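Local structure of sulfide-quinone reductase (Aquifex aeolicus, 3HYW) at residues R279-P284 and V294-P299. The protein oxidises hydrogen sulfide with a quinone as electron acceptor, using FAD and building up polysulfur that is probably released as cyclooctasulfur. Numbering follows the deposited sequence.
Sequences RCFQNP and VVTAIP. With FAD (flavin-adenine dinucleotide), chain G.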
ATOM      1  N   ARG A 279       4.614   3.034 -37.524  1.00 32.08           N
ATOM      2  CA  ARG A 279       4.965   4.069 -36.538  1.00 32.31           C
ATOM      3  C   ARG A 279       4.456   5.460 -36.926  1.00 32.64           C
ATOM      4  O   ARG A 279       4.232   6.320 -36.065  1.00 32.52           O
ATOM      5  CB  ARG A 279       6.481   4.130 -36.350  1.00 32.46           C
ATOM      6  CG  ARG A 279       7.095   2.846 -35.813  1.00 33.14           C
ATOM      7  CD  ARG A 279       8.608   2.919 -35.780  1.00 33.26           C
ATOM      8  NE  ARG A 279       9.166   1.696 -35.221  1.00 33.51           N
ATOM      9  CZ  ARG A 279      10.352   1.193 -35.539  1.00 34.25           C
ATOM     10  NH1 ARG A 279      10.754   0.063 -34.975  1.00 34.60           N
ATOM     11  NH2 ARG A 279      11.131   1.806 -36.425  1.00 33.97           N
ATOM     12  N   CYS A 280       4.285   5.669 -38.226  1.00 32.71           N
ATOM     13  CA  CYS A 280       3.898   6.964 -38.779  1.00 33.36           C
ATOM     14  C   CYS A 280       2.390   6.997 -39.062  1.00 32.71           C
ATOM     15  O   CYS A 280       1.888   7.882 -39.751  1.00 32.88           O
ATOM     16  CB  CYS A 280       4.734   7.260 -40.030  1.00 33.71           C
ATOM     17  SG  CYS A 280       6.521   7.320 -39.663  1.00 37.25           S
ATOM     18  N   PHE A 281       1.690   6.003 -38.514  1.00 32.23           N
ATOM     19  CA  PHE A 281       0.233   5.844 -38.633  1.00 31.58           C
ATOM     20  C   PHE A 281      -0.263   5.765 -40.071  1.00 31.82           C
ATOM     21  O   PHE A 281      -1.381   6.169 -40.404  1.00 31.46           O
ATOM     22  CB  PHE A 281      -0.512   6.841 -37.734  1.00 31.30           C
ATOM     23  CG  PHE A 281      -0.509   6.411 -36.297  1.00 30.88           C
ATOM     24  CD1 PHE A 281       0.666   6.471 -35.549  1.00 30.58           C
ATOM     25  CD2 PHE A 281      -1.641   5.840 -35.726  1.00 29.85           C
ATOM     26  CE1 PHE A 281       0.700   6.007 -34.233  1.00 30.52           C
ATOM     27  CE2 PHE A 281      -1.614   5.376 -34.411  1.00 29.21           C
ATOM     28  CZ  PHE A 281      -0.445   5.473 -33.662  1.00 30.78           C
ATOM     29  N   GLN A 282       0.608   5.192 -40.895  1.00 31.73           N
ATOM     30  CA  GLN A 282       0.357   4.934 -42.285  1.00 31.78           C
ATOM     31  C   GLN A 282       0.219   3.429 -42.457  1.00 31.66           C
ATOM     32  O   GLN A 282       0.925   2.658 -41.805  1.00 31.82           O
ATOM     33  CB  GLN A 282       1.555   5.461 -43.078  1.00 32.13           C
ATOM     34  CG  GLN A 282       1.623   5.104 -44.551  1.00 31.99           C
ATOM     35  CD  GLN A 282       2.973   5.472 -45.127  1.00 32.46           C
ATOM     36  OE1 GLN A 282       4.005   5.010 -44.645  1.00 32.58           O
ATOM     37  NE2 GLN A 282       2.976   6.325 -46.143  1.00 31.07           N
ATOM     38  N   ASN A 283      -0.694   3.006 -43.326  1.00 31.52           N
ATOM     39  CA  ASN A 283      -0.789   1.590 -43.671  1.00 31.36           C
ATOM     40  C   ASN A 283       0.480   1.155 -44.408  1.00 31.23           C
ATOM     41  O   ASN A 283       0.930   1.861 -45.307  1.00 31.23           O
ATOM     42  CB  ASN A 283      -2.015   1.321 -44.539  1.00 31.47           C
ATOM     43  CG  ASN A 283      -2.240  -0.155 -44.775  1.00 31.51           C
ATOM     44  OD1 ASN A 283      -2.554  -0.910 -43.848  1.00 33.74           O
ATOM     45  ND2 ASN A 283      -2.072  -0.578 -46.011  1.00 30.42           N
ATOM     46  N   PRO A 284       1.076   0.012 -44.008  1.00 31.04           N
ATOM     47  CA  PRO A 284       2.299  -0.495 -44.633  1.00 31.27           C
ATOM     48  C   PRO A 284       2.182  -0.839 -46.118  1.00 31.52           C
ATOM     49  O   PRO A 284       3.174  -0.744 -46.843  1.00 31.70           O
ATOM     50  CB  PRO A 284       2.601  -1.766 -43.827  1.00 31.22           C
ATOM     51  CG  PRO A 284       1.933  -1.536 -42.513  1.00 31.16           C
ATOM     52  CD  PRO A 284       0.660  -0.839 -42.879  1.00 31.07           C
ATOM     53  N   VAL A 294      -9.006   5.676 -32.187  1.00 31.40           N
ATOM     54  CA  VAL A 294      -9.265   4.389 -31.540  1.00 31.19           C
ATOM     55  C   VAL A 294      -9.287   3.239 -32.546  1.00 31.22           C
ATOM     56  O   VAL A 294      -8.981   2.092 -32.209  1.00 31.02           O
ATOM     57  CB  VAL A 294     -10.621   4.433 -30.766  1.00 31.19           C
ATOM     58  CG1 VAL A 294     -10.985   3.065 -30.219  1.00 31.43           C
ATOM     59  CG2 VAL A 294     -10.549   5.456 -29.633  1.00 31.17           C
ATOM     60  N   VAL A 295      -9.641   3.556 -33.784  1.00 31.40           N
ATOM     61  CA  VAL A 295      -9.744   2.554 -34.839  1.00 31.66           C
ATOM     62  C   VAL A 295      -8.386   1.961 -35.245  1.00 31.73           C
ATOM     63  O   VAL A 295      -8.337   0.967 -35.964  1.00 31.24           O
ATOM     64  CB  VAL A 295     -10.491   3.115 -36.081  1.00 31.34           C
ATOM     65  CG1 VAL A 295      -9.577   4.011 -36.924  1.00 31.62           C
ATOM     66  CG2 VAL A 295     -11.060   1.970 -36.921  1.00 32.11           C
ATOM     67  N   THR A 296      -7.293   2.574 -34.795  1.00 32.00           N
ATOM     68  CA  THR A 296      -5.942   2.091 -35.134  1.00 32.10           C
ATOM     69  C   THR A 296      -5.542   0.850 -34.331  1.00 32.11           C
ATOM     70  O   THR A 296      -5.775   0.776 -33.126  1.00 32.97           O
ATOM     71  CB  THR A 296      -4.858   3.189 -34.986  1.00 32.02           C
ATOM     72  OG1 THR A 296      -4.816   3.687 -33.638  1.00 30.73           O
ATOM     73  CG2 THR A 296      -5.128   4.334 -35.955  1.00 31.55           C
ATOM     74  N   ALA A 297      -4.937  -0.123 -35.004  1.00 31.86           N
ATOM     75  CA  ALA A 297      -4.480  -1.336 -34.335  1.00 31.94           C
ATOM     76  C   ALA A 297      -3.138  -1.088 -33.643  1.00 32.10           C
ATOM     77  O   ALA A 297      -2.090  -0.996 -34.291  1.00 31.98           O
ATOM     78  CB  ALA A 297      -4.377  -2.487 -35.325  1.00 31.71           C
ATOM     79  N   ILE A 298      -3.178  -0.972 -32.321  1.00 32.25           N
ATOM     80  CA  ILE A 298      -1.966  -0.798 -31.531  1.00 32.35           C
ATOM     81  C   ILE A 298      -1.885  -1.996 -30.592  1.00 32.57           C
ATOM     82  O   ILE A 298      -2.849  -2.275 -29.883  1.00 32.10           O
ATOM     83  CB  ILE A 298      -1.976   0.529 -30.716  1.00 32.12           C
ATOM     84  CG1 ILE A 298      -2.108   1.746 -31.636  1.00 32.46           C
ATOM     85  CG2 ILE A 298      -0.695   0.672 -29.875  1.00 31.57           C
ATOM     86  CD1 ILE A 298      -2.229   3.064 -30.875  1.00 32.21           C
ATOM     87  N   PRO A 299      -0.743  -2.715 -30.596  1.00 33.21           N
ATOM     88  CA  PRO A 299      -0.608  -3.897 -29.742  1.00 33.63           C
ATOM     89  C   PRO A 299      -0.727  -3.522 -28.259  1.00 33.96           C
ATOM     90  O   PRO A 299      -0.442  -2.382 -27.900  1.00 33.77           O
ATOM     91  CB  PRO A 299       0.804  -4.407 -30.062  1.00 33.71           C
ATOM     92  CG  PRO A 299       1.142  -3.788 -31.408  1.00 34.06           C
ATOM     93  CD  PRO A 299       0.486  -2.455 -31.373  1.00 33.28           C
TER
HETATM   94  PA  FAD G 441     -14.782   9.258 -32.117  1.00 23.13           P
HETATM   95  O1A FAD G 441     -14.429  10.595 -31.518  1.00 21.98           O
HETATM   96  O2A FAD G 441     -15.761   8.371 -31.411  1.00 24.09           O
HETATM   97  O5B FAD G 441     -15.299   9.563 -33.598  1.00 24.67           O
HETATM   98  C5B FAD G 441     -15.587   8.565 -34.563  1.00 24.01           C
HETATM   99  C4B FAD G 441     -16.473   9.215 -35.615  1.00 24.36           C
HETATM  100  O4B FAD G 441     -16.603   8.357 -36.747  1.00 25.28           O
HETATM  101  C3B FAD G 441     -17.883   9.433 -35.090  1.00 25.54           C
HETATM  102  O3B FAD G 441     -18.347  10.711 -35.541  1.00 25.86           O
HETATM  103  C2B FAD G 441     -18.682   8.315 -35.729  1.00 25.73           C
HETATM  104  O2B FAD G 441     -20.056   8.663 -35.885  1.00 26.92           O
HETATM  105  C1B FAD G 441     -17.981   8.168 -37.067  1.00 25.75           C
HETATM  106  N9A FAD G 441     -18.158   6.850 -37.735  1.00 26.20           N
HETATM  107  C8A FAD G 441     -18.165   5.629 -37.159  1.00 26.17           C
HETATM  108  N7A FAD G 441     -18.330   4.692 -38.126  1.00 26.59           N
HETATM  109  C5A FAD G 441     -18.434   5.340 -39.310  1.00 26.19           C
HETATM  110  C6A FAD G 441     -18.616   4.926 -40.628  1.00 26.33           C
HETATM  111  N6A FAD G 441     -18.731   3.611 -40.923  1.00 25.81           N
HETATM  112  N1A FAD G 441     -18.676   5.854 -41.620  1.00 26.27           N
HETATM  113  C2A FAD G 441     -18.564   7.166 -41.347  1.00 26.78           C
HETATM  114  N3A FAD G 441     -18.390   7.591 -40.085  1.00 26.57           N
HETATM  115  C4A FAD G 441     -18.318   6.700 -39.055  1.00 26.06           C
HETATM  116  N1  FAD G 441      -9.952  10.469 -23.786  1.00 22.93           N
HETATM  117  C2  FAD G 441      -9.315  11.413 -23.042  1.00 23.66           C
HETATM  118  O2  FAD G 441      -8.177  11.802 -23.374  1.00 24.10           O
HETATM  119  N3  FAD G 441      -9.893  11.957 -21.944  1.00 23.08           N
HETATM  120  C4  FAD G 441     -11.126  11.564 -21.567  1.00 23.39           C
HETATM  121  O4  FAD G 441     -11.722  12.091 -20.457  1.00 23.55           O
HETATM  122  C4X FAD G 441     -11.796  10.599 -22.309  1.00 23.22           C
HETATM  123  N5  FAD G 441     -13.030  10.204 -21.921  1.00 23.21           N
HETATM  124  C5X FAD G 441     -13.704   9.273 -22.632  1.00 23.05           C
HETATM  125  C6  FAD G 441     -14.985   8.892 -22.218  1.00 23.03           C
HETATM  126  C7  FAD G 441     -15.697   7.929 -22.925  1.00 23.35           C
HETATM  127  C7M FAD G 441     -17.081   7.542 -22.437  1.00 23.27           C
HETATM  128  C8  FAD G 441     -15.117   7.346 -24.055  1.00 23.43           C
HETATM  129  C8M FAD G 441     -15.835   6.287 -24.870  1.00 23.84           C
HETATM  130  C9  FAD G 441     -13.835   7.729 -24.458  1.00 23.15           C
HETATM  131  C9A FAD G 441     -13.111   8.708 -23.760  1.00 23.25           C
HETATM  132  N10 FAD G 441     -11.866   9.105 -24.158  1.00 23.61           N
HETATM  133  C10 FAD G 441     -11.196  10.042 -23.438  1.00 23.12           C
HETATM  134  C1' FAD G 441     -11.213   8.449 -25.315  1.00 23.08           C
HETATM  135  C2' FAD G 441     -11.116   9.155 -26.652  1.00 22.43           C
HETATM  136  O2' FAD G 441     -10.597  10.480 -26.480  1.00 23.62           O
HETATM  137  C3' FAD G 441     -12.484   9.126 -27.335  1.00 22.62           C
HETATM  138  O3' FAD G 441     -12.907   7.750 -27.494  1.00 20.36           O
HETATM  139  C4' FAD G 441     -12.442   9.816 -28.692  1.00 22.58           C
HETATM  140  O4' FAD G 441     -13.789  10.121 -29.075  1.00 23.25           O
HETATM  141  C5' FAD G 441     -11.780   8.931 -29.742  1.00 21.62           C
HETATM  142  O5' FAD G 441     -11.670   9.638 -30.973  1.00 22.49           O
HETATM  143  P   FAD G 441     -11.924   8.928 -32.399  1.00 21.98           P
HETATM  144  O1P FAD G 441     -11.790   9.989 -33.459  1.00 21.34           O
HETATM  145  O2P FAD G 441     -11.099   7.664 -32.510  1.00 20.22           O
HETATM  146  O3P FAD G 441     -13.446   8.402 -32.332  1.00 21.19           O
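The backbone N of V294 gives a nearly straight hydrogen bond (168°) to phosphate oxygen O2P of FAD, 2.9 Å away. The main chain makes this polar bond, and the small branched side chain of valine packs on the cofactor, with V294 CG2 3.7 Å from FAD C5'. Two residues on, T296 meets the ring edge of F281. T296 OG1 lies in the ring plane, 3.7 Å from F281 CE2; this hydroxyl is hydrogen-bonded to the carbonyl O of G293, which satisfies it beside an apolar ring. The threonine's methyl adds apolar contact at the same edge, T296 CG2 being 3.8 Å from F281 CD2. With CG anti to the carbonyl carbon (chi1 -78°), F281 extends its flat apolar ring between 294-299 and M320 and V324 of helix 314-332. I298, which also touches M320, closes this buried patch with CD1 4.1 Å from F281 CZ. Replacing F281 by an alanine would remove the ring and is likely to leave a gap between T296, I298 and that helix. The two loops flank strand 289-291, an edge strand of the parallel Rossmann-type sheet, and the second carries a backbone amide to the cofactor's pyrophosphate, an arrangement characteristic of the FAD-binding domain of pyridine nucleotide-disulphide oxidoreductases.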